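Local coordinates for methyltransferase (Streptomyces avermitilis, PDB 3GIW), which is of uncertain biological role but has a Rossmann-type S-adenosylmethionine-dependent methyltransferase fold and binds S-adenosyl-L-homocysteine, which points to methyl transfer, at residues A[46-51]-A[211-216]; A[52-57]-A[264-269]; A[144-149]-A[184-189]. One frame throughout, in Å; residues are numbered along the deposited sequence.

Contact 1 of 3, residues A[46-51]-A[211-216]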
ATOM      1  N   ASP A  46     -11.640  -5.713  16.379  1.00 14.79           N
ATOM      2  CA  ASP A  46     -12.388  -6.831  16.970  1.00 14.35           C
ATOM      3  C   ASP A  46     -13.824  -6.899  16.415  1.00 14.32           C
ATOM      4  O   ASP A  46     -14.307  -7.990  16.106  1.00 14.78           O
ATOM      5  CB  ASP A  46     -12.381  -6.747  18.495  1.00 14.91           C
ATOM      6  CG  ASP A  46     -11.038  -7.074  19.104  1.00 15.00           C
ATOM      7  OD1 ASP A  46     -10.142  -7.577  18.410  1.00 16.35           O
ATOM      8  OD2 ASP A  46     -10.897  -6.856  20.335  1.00 17.27           O
ATOM      9  N   ALA A  47     -14.489  -5.764  16.261  1.00 13.10           N
ATOM     10  CA  ALA A  47     -15.832  -5.728  15.653  1.00 12.71           C
ATOM     11  C   ALA A  47     -15.779  -6.229  14.212  1.00 13.60           C
ATOM     12  O   ALA A  47     -16.671  -6.946  13.748  1.00 13.97           O
ATOM     13  CB  ALA A  47     -16.434  -4.306  15.705  1.00 13.94           C
HETATM   14  N   MSE A  48     -14.744  -5.834  13.472  1.00 12.17           N
HETATM   15  CA  MSE A  48     -14.639  -6.243  12.075  1.00 13.31           C
HETATM   16  C   MSE A  48     -14.335  -7.722  11.905  1.00 13.65           C
HETATM   17  O   MSE A  48     -14.892  -8.394  11.018  1.00 12.58           O
HETATM   18  CB  MSE A  48     -13.572  -5.419  11.400  1.00 13.75           C
HETATM   19  CG  MSE A  48     -13.930  -3.963  11.328  1.00 14.35           C
HETATM   20 SE   MSE A  48     -12.381  -2.852  10.865  0.75 14.27          SE
HETATM   21  CE  MSE A  48     -13.349  -1.180  10.815  1.00 16.26           C
ATOM     22  N   SER A  49     -13.454  -8.256  12.756  1.00 13.34           N
ATOM     23  CA  SER A  49     -13.154  -9.695  12.741  1.00 13.45           C
ATOM     24  C   SER A  49     -14.385 -10.552  13.121  1.00 12.26           C
ATOM     25  O   SER A  49     -14.490 -11.687  12.662  1.00 12.28           O
ATOM     26  CB  SER A  49     -11.975 -10.034  13.662  1.00 14.62           C
ATOM     27  OG  SER A  49     -10.772  -9.467  13.180  1.00 17.29           O
ATOM     28  N   ARG A  50     -15.295 -10.008  13.946  1.00 11.82           N
ATOM     29  CA  ARG A  50     -16.534 -10.718  14.263  1.00 13.82           C
ATOM     30  C   ARG A  50     -17.391 -10.871  13.001  1.00 13.69           C
ATOM     31  O   ARG A  50     -18.050 -11.894  12.806  1.00 15.13           O
ATOM     32  CB  ARG A  50     -17.311 -10.027  15.397  1.00 15.95           C
ATOM     33  CG  ARG A  50     -16.740 -10.288  16.795  1.00 17.93           C
ATOM     34  CD  ARG A  50     -17.451  -9.445  17.865  1.00 19.87           C
ATOM     35  NE  ARG A  50     -16.849  -9.635  19.181  1.00 23.05           N
ATOM     36  CZ  ARG A  50     -17.252  -8.994  20.272  1.00 25.51           C
ATOM     37  NH1 ARG A  50     -18.251  -8.117  20.195  1.00 27.33           N
ATOM     38  NH2 ARG A  50     -16.673  -9.238  21.453  1.00 25.61           N
ATOM     39  N   GLU A  51     -17.403  -9.843  12.158  1.00 13.59           N
ATOM     40  CA  GLU A  51     -18.140  -9.893  10.885  1.00 13.98           C
ATOM     41  C   GLU A  51     -17.441 -10.763   9.838  1.00 13.32           C
ATOM     42  O   GLU A  51     -18.097 -11.444   9.049  1.00 13.60           O
ATOM     43  CB  GLU A  51     -18.342  -8.469  10.321  1.00 15.16           C
ATOM     44  CG  GLU A  51     -19.159  -7.558  11.229  1.00 17.05           C
ATOM     45  CD  GLU A  51     -20.616  -7.969  11.355  1.00 18.26           C
ATOM     46  OE1 GLU A  51     -21.135  -8.713  10.503  1.00 19.71           O
ATOM     47  OE2 GLU A  51     -21.267  -7.516  12.314  1.00 22.32           O
ATOM     48  N   GLY A 211     -18.733  -6.572   2.794  1.00 11.67           N
ATOM     49  CA  GLY A 211     -19.662  -5.431   2.893  1.00 12.17           C
ATOM     50  C   GLY A 211     -19.898  -4.978   4.312  1.00 12.49           C
ATOM     51  O   GLY A 211     -19.916  -3.775   4.593  1.00 13.49           O
ATOM     52  N   ARG A 212     -20.126  -5.918   5.224  1.00 12.34           N
ATOM     53  CA  ARG A 212     -20.317  -5.573   6.625  1.00 12.45           C
ATOM     54  C   ARG A 212     -19.071  -4.897   7.217  1.00 12.47           C
ATOM     55  O   ARG A 212     -19.189  -3.910   7.969  1.00 13.15           O
ATOM     56  CB  ARG A 212     -20.719  -6.824   7.436  1.00 14.14           C
ATOM     57  CG  ARG A 212     -22.138  -7.326   7.159  1.00 16.45           C
ATOM     58  CD  ARG A 212     -23.147  -6.440   7.842  1.00 20.45           C
ATOM     59  NE  ARG A 212     -23.107  -6.645   9.292  1.00 22.20           N
ATOM     60  CZ  ARG A 212     -23.967  -6.120  10.166  1.00 24.06           C
ATOM     61  NH1 ARG A 212     -24.985  -5.367   9.758  1.00 25.56           N
ATOM     62  NH2 ARG A 212     -23.833  -6.372  11.463  1.00 25.12           N
ATOM     63  N   VAL A 213     -17.892  -5.413   6.856  1.00 12.34           N
ATOM     64  CA  VAL A 213     -16.625  -4.786   7.312  1.00 12.37           C
ATOM     65  C   VAL A 213     -16.540  -3.344   6.795  1.00 14.19           C
ATOM     66  O   VAL A 213     -16.259  -2.423   7.543  1.00 12.92           O
ATOM     67  CB  VAL A 213     -15.383  -5.617   6.914  1.00 12.28           C
ATOM     68  CG1 VAL A 213     -14.059  -4.820   7.133  1.00 14.12           C
ATOM     69  CG2 VAL A 213     -15.351  -6.918   7.739  1.00 13.65           C
ATOM     70  N   ALA A 214     -16.864  -3.148   5.524  1.00 12.23           N
ATOM     71  CA  ALA A 214     -16.815  -1.799   4.944  1.00 12.55           C
ATOM     72  C   ALA A 214     -17.764  -0.860   5.676  1.00 13.70           C
ATOM     73  O   ALA A 214     -17.440   0.311   5.910  1.00 14.53           O
ATOM     74  CB  ALA A 214     -17.118  -1.849   3.449  1.00 14.24           C
ATOM     75  N   ARG A 215     -18.943  -1.360   6.059  1.00 13.37           N
ATOM     76  CA  ARG A 215     -19.891  -0.542   6.783  1.00 14.10           C
ATOM     77  C   ARG A 215     -19.426  -0.236   8.218  1.00 12.62           C
ATOM     78  O   ARG A 215     -19.747   0.859   8.727  1.00 14.53           O
ATOM     79  CB  ARG A 215     -21.298  -1.129   6.703  1.00 15.05           C
ATOM     80  CG  ARG A 215     -21.798  -1.131   5.236  1.00 15.62           C
ATOM     81  CD  ARG A 215     -23.252  -1.473   5.059  1.00 15.88           C
ATOM     82  NE  ARG A 215     -23.604  -2.876   5.286  1.00 15.52           N
ATOM     83  CZ  ARG A 215     -23.504  -3.843   4.363  1.00 14.17           C
ATOM     84  NH1 ARG A 215     -22.976  -3.622   3.170  1.00 15.09           N
ATOM     85  NH2 ARG A 215     -23.924  -5.057   4.679  1.00 15.66           N
ATOM     86  N   GLU A 216     -18.632  -1.125   8.833  1.00 13.16           N
ATOM     87  CA  GLU A 216     -18.008  -0.799  10.120  1.00 14.89           C
ATOM     88  C   GLU A 216     -16.981   0.324   9.966  1.00 14.75           C
ATOM     89  O   GLU A 216     -16.884   1.210  10.819  1.00 14.33           O
ATOM     90  CB  GLU A 216     -17.344  -2.039  10.724  1.00 15.64           C
ATOM     91  CG  GLU A 216     -18.281  -3.186  11.112  1.00 17.34           C
ATOM     92  CD  GLU A 216     -19.227  -2.855  12.239  1.00 20.44           C
ATOM     93  OE1 GLU A 216     -18.838  -2.074  13.116  1.00 22.01           O
ATOM     94  OE2 GLU A 216     -20.372  -3.375  12.225  1.00 23.65           O
TER
HETATM   95  O   HOH W   1     -20.917  -5.433  13.794  1.00 36.83           O

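Contact 2 of 3, residues A[52-57]-A[264-269]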
ATOM      1  N   TRP A  52     -16.105 -10.739   9.833  1.00 12.63           N
ATOM      2  CA  TRP A  52     -15.321 -11.454   8.828  1.00 11.61           C
ATOM      3  C   TRP A  52     -14.099 -12.062   9.489  1.00 13.21           C
ATOM      4  O   TRP A  52     -13.046 -11.413   9.625  1.00 11.99           O
ATOM      5  CB  TRP A  52     -14.905 -10.512   7.688  1.00 11.57           C
ATOM      6  CG  TRP A  52     -14.301 -11.188   6.497  1.00 11.63           C
ATOM      7  CD1 TRP A  52     -14.621 -12.404   5.969  1.00 11.69           C
ATOM      8  CD2 TRP A  52     -13.275 -10.650   5.659  1.00 10.57           C
ATOM      9  NE1 TRP A  52     -13.882 -12.641   4.847  1.00 12.22           N
ATOM     10  CE2 TRP A  52     -13.024 -11.588   4.643  1.00 11.68           C
ATOM     11  CE3 TRP A  52     -12.546  -9.470   5.687  1.00 11.77           C
ATOM     12  CZ2 TRP A  52     -12.070 -11.366   3.640  1.00 12.00           C
ATOM     13  CZ3 TRP A  52     -11.574  -9.253   4.721  1.00 12.19           C
ATOM     14  CH2 TRP A  52     -11.352 -10.199   3.700  1.00 11.59           C
ATOM     15  N   PRO A  53     -14.234 -13.312   9.947  1.00 12.14           N
ATOM     16  CA  PRO A  53     -13.114 -13.978  10.629  1.00 11.31           C
ATOM     17  C   PRO A  53     -11.797 -14.018   9.871  1.00 12.06           C
ATOM     18  O   PRO A  53     -10.731 -14.048  10.514  1.00 13.85           O
ATOM     19  CB  PRO A  53     -13.657 -15.378  10.951  1.00 12.67           C
ATOM     20  CG  PRO A  53     -15.172 -15.124  11.101  1.00 11.86           C
ATOM     21  CD  PRO A  53     -15.491 -14.106  10.027  1.00 11.94           C
ATOM     22  N   ALA A  54     -11.855 -13.991   8.543  1.00 11.34           N
ATOM     23  CA  ALA A  54     -10.646 -13.969   7.711  1.00 11.04           C
ATOM     24  C   ALA A  54      -9.906 -12.640   7.676  1.00 11.76           C
ATOM     25  O   ALA A  54      -8.838 -12.558   7.044  1.00 11.92           O
ATOM     26  CB  ALA A  54     -10.934 -14.427   6.249  1.00 12.71           C
ATOM     27  N   LEU A  55     -10.427 -11.604   8.338  1.00 10.53           N
ATOM     28  CA  LEU A  55      -9.746 -10.297   8.284  1.00 11.61           C
ATOM     29  C   LEU A  55      -8.203 -10.374   8.488  1.00 11.10           C
ATOM     30  O   LEU A  55      -7.443  -9.763   7.720  1.00 11.24           O
ATOM     31  CB  LEU A  55     -10.426  -9.252   9.206  1.00 12.01           C
ATOM     32  CG  LEU A  55      -9.847  -7.847   9.132  1.00 11.26           C
ATOM     33  CD1 LEU A  55     -10.096  -7.219   7.775  1.00 14.34           C
ATOM     34  CD2 LEU A  55     -10.419  -6.992  10.272  1.00 14.11           C
ATOM     35  N   PRO A  56      -7.724 -11.094   9.525  1.00 11.03           N
ATOM     36  CA  PRO A  56      -6.249 -11.178   9.702  1.00 11.35           C
ATOM     37  C   PRO A  56      -5.531 -11.899   8.558  1.00 11.65           C
ATOM     38  O   PRO A  56      -4.402 -11.576   8.268  1.00 12.46           O
ATOM     39  CB  PRO A  56      -6.057 -11.890  11.049  1.00 12.88           C
ATOM     40  CG  PRO A  56      -7.447 -11.934  11.693  1.00 14.50           C
ATOM     41  CD  PRO A  56      -8.472 -11.763  10.601  1.00 12.61           C
ATOM     42  N   VAL A  57      -6.160 -12.918   7.958  1.00 11.09           N
ATOM     43  CA  VAL A  57      -5.569 -13.639   6.826  1.00 11.84           C
ATOM     44  C   VAL A  57      -5.427 -12.660   5.652  1.00 12.67           C
ATOM     45  O   VAL A  57      -4.377 -12.573   5.019  1.00 12.12           O
ATOM     46  CB  VAL A  57      -6.451 -14.868   6.452  1.00 12.74           C
ATOM     47  CG1 VAL A  57      -6.050 -15.440   5.104  1.00 13.78           C
ATOM     48  CG2 VAL A  57      -6.355 -15.961   7.562  1.00 13.69           C
ATOM     49  N   ASP A 264     -10.523 -18.405  -1.589  1.00 13.92           N
ATOM     50  CA  ASP A 264     -10.683 -17.137  -2.300  1.00 12.55           C
ATOM     51  C   ASP A 264     -11.488 -16.134  -1.481  1.00 11.81           C
ATOM     52  O   ASP A 264     -11.190 -14.951  -1.524  1.00 11.57           O
ATOM     53  CB  ASP A 264     -11.280 -17.323  -3.695  1.00 14.96           C
ATOM     54  CG  ASP A 264     -10.368 -18.081  -4.659  1.00 17.12           C
ATOM     55  OD1 ASP A 264      -9.219 -18.439  -4.333  1.00 18.91           O
ATOM     56  OD2 ASP A 264     -10.886 -18.249  -5.776  1.00 20.65           O
ATOM     57  N   GLU A 265     -12.485 -16.602  -0.719  1.00 11.96           N
ATOM     58  CA  GLU A 265     -13.326 -15.716   0.045  1.00 11.98           C
ATOM     59  C   GLU A 265     -12.575 -15.045   1.200  1.00 10.96           C
ATOM     60  O   GLU A 265     -13.057 -14.072   1.748  1.00 11.47           O
ATOM     61  CB  GLU A 265     -14.548 -16.421   0.616  1.00 11.38           C
ATOM     62  CG  GLU A 265     -14.276 -17.573   1.588  1.00 12.08           C
ATOM     63  CD  GLU A 265     -15.546 -17.950   2.309  1.00 13.75           C
ATOM     64  OE1 GLU A 265     -15.906 -17.194   3.271  1.00 15.08           O
ATOM     65  OE2 GLU A 265     -16.219 -18.937   1.897  1.00 16.22           O
ATOM     66  N   ASP A 266     -11.393 -15.575   1.547  1.00 10.90           N
ATOM     67  CA  ASP A 266     -10.582 -15.035   2.661  1.00 11.19           C
ATOM     68  C   ASP A 266      -9.679 -13.858   2.263  1.00 11.12           C
ATOM     69  O   ASP A 266      -8.945 -13.351   3.104  1.00 11.50           O
ATOM     70  CB  ASP A 266      -9.721 -16.150   3.304  1.00 11.66           C
ATOM     71  CG  ASP A 266     -10.542 -17.290   3.849  1.00 13.38           C
ATOM     72  OD1 ASP A 266     -11.682 -17.067   4.283  1.00 12.36           O
ATOM     73  OD2 ASP A 266     -10.016 -18.445   3.819  1.00 15.62           O
ATOM     74  N   ILE A 267      -9.717 -13.444   0.998  1.00 10.95           N
ATOM     75  CA  ILE A 267      -8.798 -12.438   0.444  1.00 10.89           C
ATOM     76  C   ILE A 267      -9.663 -11.391  -0.284  1.00 10.60           C
ATOM     77  O   ILE A 267     -10.388 -11.743  -1.218  1.00 11.72           O
ATOM     78  CB  ILE A 267      -7.756 -13.109  -0.530  1.00 12.10           C
ATOM     79  CG1 ILE A 267      -6.895 -14.134   0.203  1.00 11.08           C
ATOM     80  CG2 ILE A 267      -6.901 -12.031  -1.256  1.00 11.44           C
ATOM     81  CD1 ILE A 267      -6.002 -13.544   1.299  1.00 12.59           C
ATOM     82  N   ALA A 268      -9.550 -10.133   0.102  1.00 11.40           N
ATOM     83  CA  ALA A 268     -10.372  -9.059  -0.475  1.00 10.61           C
ATOM     84  C   ALA A 268      -9.498  -7.967  -1.100  1.00 11.25           C
ATOM     85  O   ALA A 268      -9.902  -6.790  -1.115  1.00 12.76           O
ATOM     86  CB  ALA A 268     -11.360  -8.457   0.584  1.00 11.25           C
HETATM   87  N   MSE A 269      -8.297  -8.322  -1.579  1.00 12.00           N
HETATM   88  CA  MSE A 269      -7.419  -7.408  -2.308  1.00 11.78           C
HETATM   89  C   MSE A 269      -7.060  -7.994  -3.638  1.00 11.07           C
HETATM   90  O   MSE A 269      -6.608  -9.134  -3.698  1.00 12.07           O
HETATM   91  CB  MSE A 269      -6.051  -7.178  -1.648  1.00 15.99           C
HETATM   92  CG  MSE A 269      -5.983  -6.408  -0.463  1.00 17.07           C
HETATM   93 SE   MSE A 269      -6.527  -4.567  -0.580  0.75 16.41          SE
HETATM   94  CE  MSE A 269      -5.849  -4.231   1.165  1.00 20.76           C
TER
HETATM   95  O   HOH W   2     -14.055 -15.588   4.513  1.00 12.93           O

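Contact 3 of 3, residues A[144-149]-A[184-189]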
ATOM      1  N   ALA A 144       1.089  17.713  -5.705  1.00 27.40           N
ATOM      2  CA  ALA A 144       2.215  18.680  -5.682  1.00 26.75           C
ATOM      3  C   ALA A 144       2.979  18.723  -4.359  1.00 26.37           C
ATOM      4  O   ALA A 144       4.225  18.834  -4.335  1.00 26.04           O
ATOM      5  CB  ALA A 144       1.734  20.106  -6.036  1.00 27.93           C
ATOM      6  N   SER A 145       2.241  18.639  -3.259  1.00 24.27           N
ATOM      7  CA  SER A 145       2.846  18.551  -1.922  1.00 24.86           C
ATOM      8  C   SER A 145       3.803  17.351  -1.766  1.00 23.58           C
ATOM      9  O   SER A 145       4.706  17.387  -0.931  1.00 23.74           O
ATOM     10  CB  SER A 145       1.754  18.483  -0.836  1.00 24.82           C
ATOM     11  OG  SER A 145       1.047  17.265  -0.850  1.00 25.73           O
ATOM     12  N   ILE A 146       3.564  16.289  -2.541  1.00 20.96           N
ATOM     13  CA  ILE A 146       4.421  15.137  -2.569  1.00 19.36           C
ATOM     14  C   ILE A 146       5.533  15.378  -3.567  1.00 18.35           C
ATOM     15  O   ILE A 146       6.692  15.306  -3.221  1.00 19.32           O
ATOM     16  CB  ILE A 146       3.608  13.848  -2.901  1.00 18.56           C
ATOM     17  CG1 ILE A 146       2.539  13.619  -1.805  1.00 18.25           C
ATOM     18  CG2 ILE A 146       4.524  12.670  -3.087  1.00 18.49           C
ATOM     19  CD1 ILE A 146       1.540  12.491  -2.040  1.00 18.53           C
ATOM     20  N   LEU A 147       5.168  15.673  -4.823  1.00 20.84           N
ATOM     21  CA  LEU A 147       6.149  15.692  -5.926  1.00 20.26           C
ATOM     22  C   LEU A 147       7.186  16.836  -5.816  1.00 19.42           C
ATOM     23  O   LEU A 147       8.339  16.687  -6.246  1.00 21.32           O
ATOM     24  CB  LEU A 147       5.418  15.751  -7.279  1.00 20.98           C
ATOM     25  CG  LEU A 147       4.493  14.567  -7.604  1.00 21.46           C
ATOM     26  CD1 LEU A 147       3.612  14.822  -8.837  1.00 22.49           C
ATOM     27  CD2 LEU A 147       5.340  13.353  -7.768  1.00 22.84           C
ATOM     28  N   ASP A 148       6.793  17.939  -5.208  1.00 19.35           N
ATOM     29  CA  ASP A 148       7.706  19.075  -4.970  1.00 21.22           C
ATOM     30  C   ASP A 148       8.309  19.133  -3.563  1.00 19.58           C
ATOM     31  O   ASP A 148       8.984  20.119  -3.213  1.00 20.24           O
ATOM     32  CB  ASP A 148       6.987  20.393  -5.230  1.00 23.57           C
ATOM     33  CG  ASP A 148       6.596  20.552  -6.663  1.00 26.60           C
ATOM     34  OD1 ASP A 148       7.320  19.998  -7.532  1.00 27.99           O
ATOM     35  OD2 ASP A 148       5.566  21.218  -6.898  1.00 29.48           O
ATOM     36  N   ALA A 149       8.057  18.100  -2.751  1.00 19.23           N
ATOM     37  CA  ALA A 149       8.604  18.050  -1.396  1.00 18.44           C
ATOM     38  C   ALA A 149      10.120  18.004  -1.473  1.00 20.41           C
ATOM     39  O   ALA A 149      10.690  17.203  -2.200  1.00 17.82           O
ATOM     40  CB  ALA A 149       8.078  16.815  -0.629  1.00 19.10           C
ATOM     41  N   ARG A 184      -2.763   8.527 -11.375  1.00 13.74           N
ATOM     42  CA  ARG A 184      -2.129   8.767 -12.654  1.00 15.39           C
ATOM     43  C   ARG A 184      -1.417  10.132 -12.662  1.00 14.90           C
ATOM     44  O   ARG A 184      -0.443  10.299 -13.388  1.00 15.87           O
ATOM     45  CB  ARG A 184      -3.114   8.506 -13.798  1.00 18.07           C
ATOM     46  CG  ARG A 184      -3.559   6.988 -13.742  1.00 19.67           C
ATOM     47  CD  ARG A 184      -2.369   5.985 -13.919  1.00 20.82           C
ATOM     48  NE  ARG A 184      -1.867   6.151 -15.292  1.00 20.52           N
ATOM     49  CZ  ARG A 184      -2.211   5.399 -16.326  1.00 20.58           C
ATOM     50  NH1 ARG A 184      -2.981   4.347 -16.159  1.00 19.37           N
ATOM     51  NH2 ARG A 184      -1.734   5.691 -17.539  1.00 21.90           N
ATOM     52  N   ARG A 185      -1.859  11.098 -11.871  1.00 13.95           N
ATOM     53  CA  ARG A 185      -1.130  12.367 -11.719  1.00 12.80           C
ATOM     54  C   ARG A 185       0.228  12.169 -11.031  1.00 13.44           C
ATOM     55  O   ARG A 185       1.218  12.792 -11.404  1.00 12.87           O
ATOM     56  CB  ARG A 185      -1.967  13.370 -10.933  1.00 12.87           C
ATOM     57  CG  ARG A 185      -1.327  14.707 -10.681  1.00 13.90           C
ATOM     58  CD  ARG A 185      -0.935  15.427 -12.006  1.00 15.63           C
ATOM     59  NE  ARG A 185      -0.178  16.646 -11.727  1.00 16.97           N
ATOM     60  CZ  ARG A 185       1.149  16.709 -11.615  1.00 18.08           C
ATOM     61  NH1 ARG A 185       1.886  15.641 -11.800  1.00 18.30           N
ATOM     62  NH2 ARG A 185       1.751  17.873 -11.337  1.00 20.13           N
ATOM     63  N   LEU A 186       0.288  11.286 -10.048  1.00 13.08           N
ATOM     64  CA  LEU A 186       1.568  10.919  -9.444  1.00 13.59           C
ATOM     65  C   LEU A 186       2.508  10.172 -10.379  1.00 14.66           C
ATOM     66  O   LEU A 186       3.743  10.297 -10.255  1.00 15.94           O
ATOM     67  CB  LEU A 186       1.361  10.084  -8.163  1.00 14.66           C
ATOM     68  CG  LEU A 186       0.677  10.833  -7.023  1.00 14.91           C
ATOM     69  CD1 LEU A 186       0.137   9.861  -5.950  1.00 17.63           C
ATOM     70  CD2 LEU A 186       1.635  11.847  -6.424  1.00 16.34           C
ATOM     71  N   LEU A 187       1.954   9.410 -11.309  1.00 13.95           N
ATOM     72  CA  LEU A 187       2.773   8.641 -12.248  1.00 14.73           C
ATOM     73  C   LEU A 187       3.326   9.537 -13.385  1.00 16.26           C
ATOM     74  O   LEU A 187       4.347   9.220 -13.995  1.00 15.71           O
ATOM     75  CB  LEU A 187       1.944   7.475 -12.823  1.00 16.64           C
ATOM     76  CG  LEU A 187       2.678   6.390 -13.655  1.00 17.71           C
ATOM     77  CD1 LEU A 187       3.792   5.678 -12.890  1.00 20.34           C
ATOM     78  CD2 LEU A 187       1.665   5.347 -14.151  1.00 17.32           C
ATOM     79  N   GLU A 188       2.637  10.638 -13.694  1.00 16.74           N
ATOM     80  CA  GLU A 188       2.993  11.522 -14.816  1.00 18.83           C
ATOM     81  C   GLU A 188       4.480  11.869 -14.882  1.00 17.82           C
ATOM     82  O   GLU A 188       5.091  11.698 -15.945  1.00 17.48           O
ATOM     83  CB  GLU A 188       2.163  12.812 -14.756  1.00 21.70           C
ATOM     84  CG  GLU A 188       0.750  12.666 -15.221  1.00 25.94           C
ATOM     85  CD  GLU A 188       0.622  12.523 -16.720  1.00 28.62           C
ATOM     86  OE1 GLU A 188       1.649  12.688 -17.430  1.00 30.63           O
ATOM     87  OE2 GLU A 188      -0.521  12.247 -17.180  1.00 30.05           O
ATOM     88  N   PRO A 189       5.059  12.394 -13.780  1.00 17.07           N
ATOM     89  CA  PRO A 189       6.486  12.831 -13.849  1.00 17.58           C
ATOM     90  C   PRO A 189       7.527  11.717 -13.859  1.00 17.32           C
ATOM     91  O   PRO A 189       8.736  11.991 -13.970  1.00 18.82           O
ATOM     92  CB  PRO A 189       6.651  13.674 -12.584  1.00 17.44           C
ATOM     93  CG  PRO A 189       5.683  13.116 -11.630  1.00 18.29           C
ATOM     94  CD  PRO A 189       4.479  12.747 -12.471  1.00 17.66           C
TER

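Contact 1 of 3, residues A[46-51]-A[211-216]
Glu51 and Arg212 form a side-on salt bridge between two nearly antiparallel helices, 39-51 and 207-219, in this Rossmann-type methyltransferase. Two nitrogens of the guanidinium each take one carboxylate oxygen: NE donates to Glu51 OE1 at 3.1 Å, and NH2 to Glu51 OE2 at 2.9 Å, both bonds being close to straight. The match is good on the arginine side, where both oxygens lie near the guanidinium plane. It is skewed on the glutamate side: the donors come from above the carboxylate, and the two planes stand 64° apart. Bends at chi2 in Glu51 and at chi2 and chi3 in Arg212 fold these long chains back so that their charged ends meet on the partly exposed side of the interface.

Glu51 OE2 also accepts from a water that donates to Glu216 OE2 as well, at 2.6 Å in each case. The two carboxylates come within 4.2 Å of each other between these oxygens, so the shared water and Arg212 probably offset their repulsion. Glu216 is steadied from its other oxygen, since OE1 pairs with Arg220.

Beneath this polar layer the contact turns apolar. Selenomethionine Met48, extended beyond CG, slides past Glu216 in the opposite direction, with its CG 4.0 Å from Glu216 CB. Leu55 of helix 55-75 packs on the same Met48, and Trp52 touches Val213, whose side chain is about 4 Å from an unidentified bound ligand. The segment axes approach to 8.9 Å and run 163° apart, and Met48 and Val213 are the nearest pair by CA. With CG1 of Val213 anti to the backbone N (chi1 168°), its other methyl, CG2, is turned to the helix backbone opposite and rests 3.6 Å from Met48 O.

Contact 2 of 3, residues A[52-57]-A[264-269]
Glu265 meets Trp52 through its backbone: the carbonyl O lies at the edge of the indole, in the ring plane, 3.4 Å from Trp52 CZ2. Its side chain is linked to the same ring by water. The indole NE1 donates to a water at 3.0 Å, which lies 2.7 Å from Glu265 OE1 and 2.8 Å from Asp266 OD1; the acceptors around this water outnumber its protons, so it may not serve all of them at once.

Asp266 comes next and packs on the Ala54 methyl with its CB, 3.6 Å from Ala54 CB, and with OD1. That oxygen is also salt-bridged to Arg263, just before the segment. Ala54 belongs to the type I turn that runs from Trp52 to Leu55, and its methyl thus touches both this aspartate and, toward the rim, one face of the indole. The carbonyl O of Asp266 is buried here and finds no polar partner in the model.

Ile267 points its CB away, yet its bent end returns, bringing CD1 to 4.3 Å from Val57 CG1. Ala268 completes the row, its methyl 3.6 Å from Trp52 CH2 and oblique to the ring. A chi1 of -170°, which sets CG of Trp52 opposite the main-chain nitrogen, carries the indole along the loop from Glu265 to Ala268.

The pairing illustrates how a methyltransferase core is joined to its N-terminal helices. The segment 264-269 begins in a 3-10 turn and at Met269 enters strand 269-275, which runs antiparallel between strands 195-201 and 240-248. His58 of helix 55-75 is hydrogen-bonded to Ala268 N and meets the Trp52 ring, while Glu209 and Val210 bring helix 207-219 against the indole, so that one tryptophan lies where two helices and the approach to the sheet converge.

Contact 3 of 3, residues A[144-149]-A[184-189]
Ile146 and Leu147 pack on Leu186 between two helices that connect strands of the Rossmann-type sheet. Helix 143-147 follows strand 132-137 on the way to strand 163-167, and helix 179-187 lies on the next connection, from strand 163-167 to strand 195-201. No hydrogen bond joins the two segments; the contact is mainly apolar, with one guanidinium at its margin.

In Ile146 the far methyl CD1 touches Leu186 CD2 at 4.4 Å, a loose contact on the inner side. This isoleucine also lies about 4 Å, side chain to side chain, from Met140, which binds S-adenosyl-L-homocysteine. Ile146 thus places this helix pair beside the probable cofactor pocket.

Leu147 carries most of the remainder. Its CG is anti to the carbonyl carbon (chi1 -61°), an orientation that sends the branched end across to the opposite helix. There CG faces Leu186 CD2 at 4.1 Å, the two leucines crossing at a slant, while both methyls reach the ring of Pro189. Replacing Leu147 by an alanine would probably open a gap between the helices and deprive Leu186 and the Pro189 ring of their main apolar partner across the contact.

Behind Leu147 the helix ends: Asp148 N still bonds to Ala144 O, and the carbonyl of Leu147 is taken by Arg153. Opposite, the carbonyl O of Leu186 is buried without a polar partner in the model. At the exposed margin the bend at chi2 of Arg185 brings its NH1 up to the leucine, and Pro189 CD lies at the edge of the guanidinium. Leu147 CD1 meets two neighbours of the opposite segment, Arg185 NH1 at 3.5 Å, oblique to the guanidinium, and Pro189 CG at 3.9 Å.

Contacts 1 and 2 are neighbours, their centres 11 Å apart, and they touch directly: Val213 CG2 lies 3.6 Å from Trp52 CB. Helices 39-51 and 55-75 follow one another, and the segments alternate along the chain, so the N-terminal helices are tied both to helix 207-219 and to the approach of antiparallel strand 269-275. Contact 3 falls between these partners in sequence and across the chain's centre, about 34 and 32 Å from the other two centres. It adjoins Met140, which binds S-adenosyl-L-homocysteine, whereas the side chains of Met48 and Ile267 lie about 9 and 8 Å from those of Tyr28 and Asn62, consistent with a pocket bordered by distant parts of one fold.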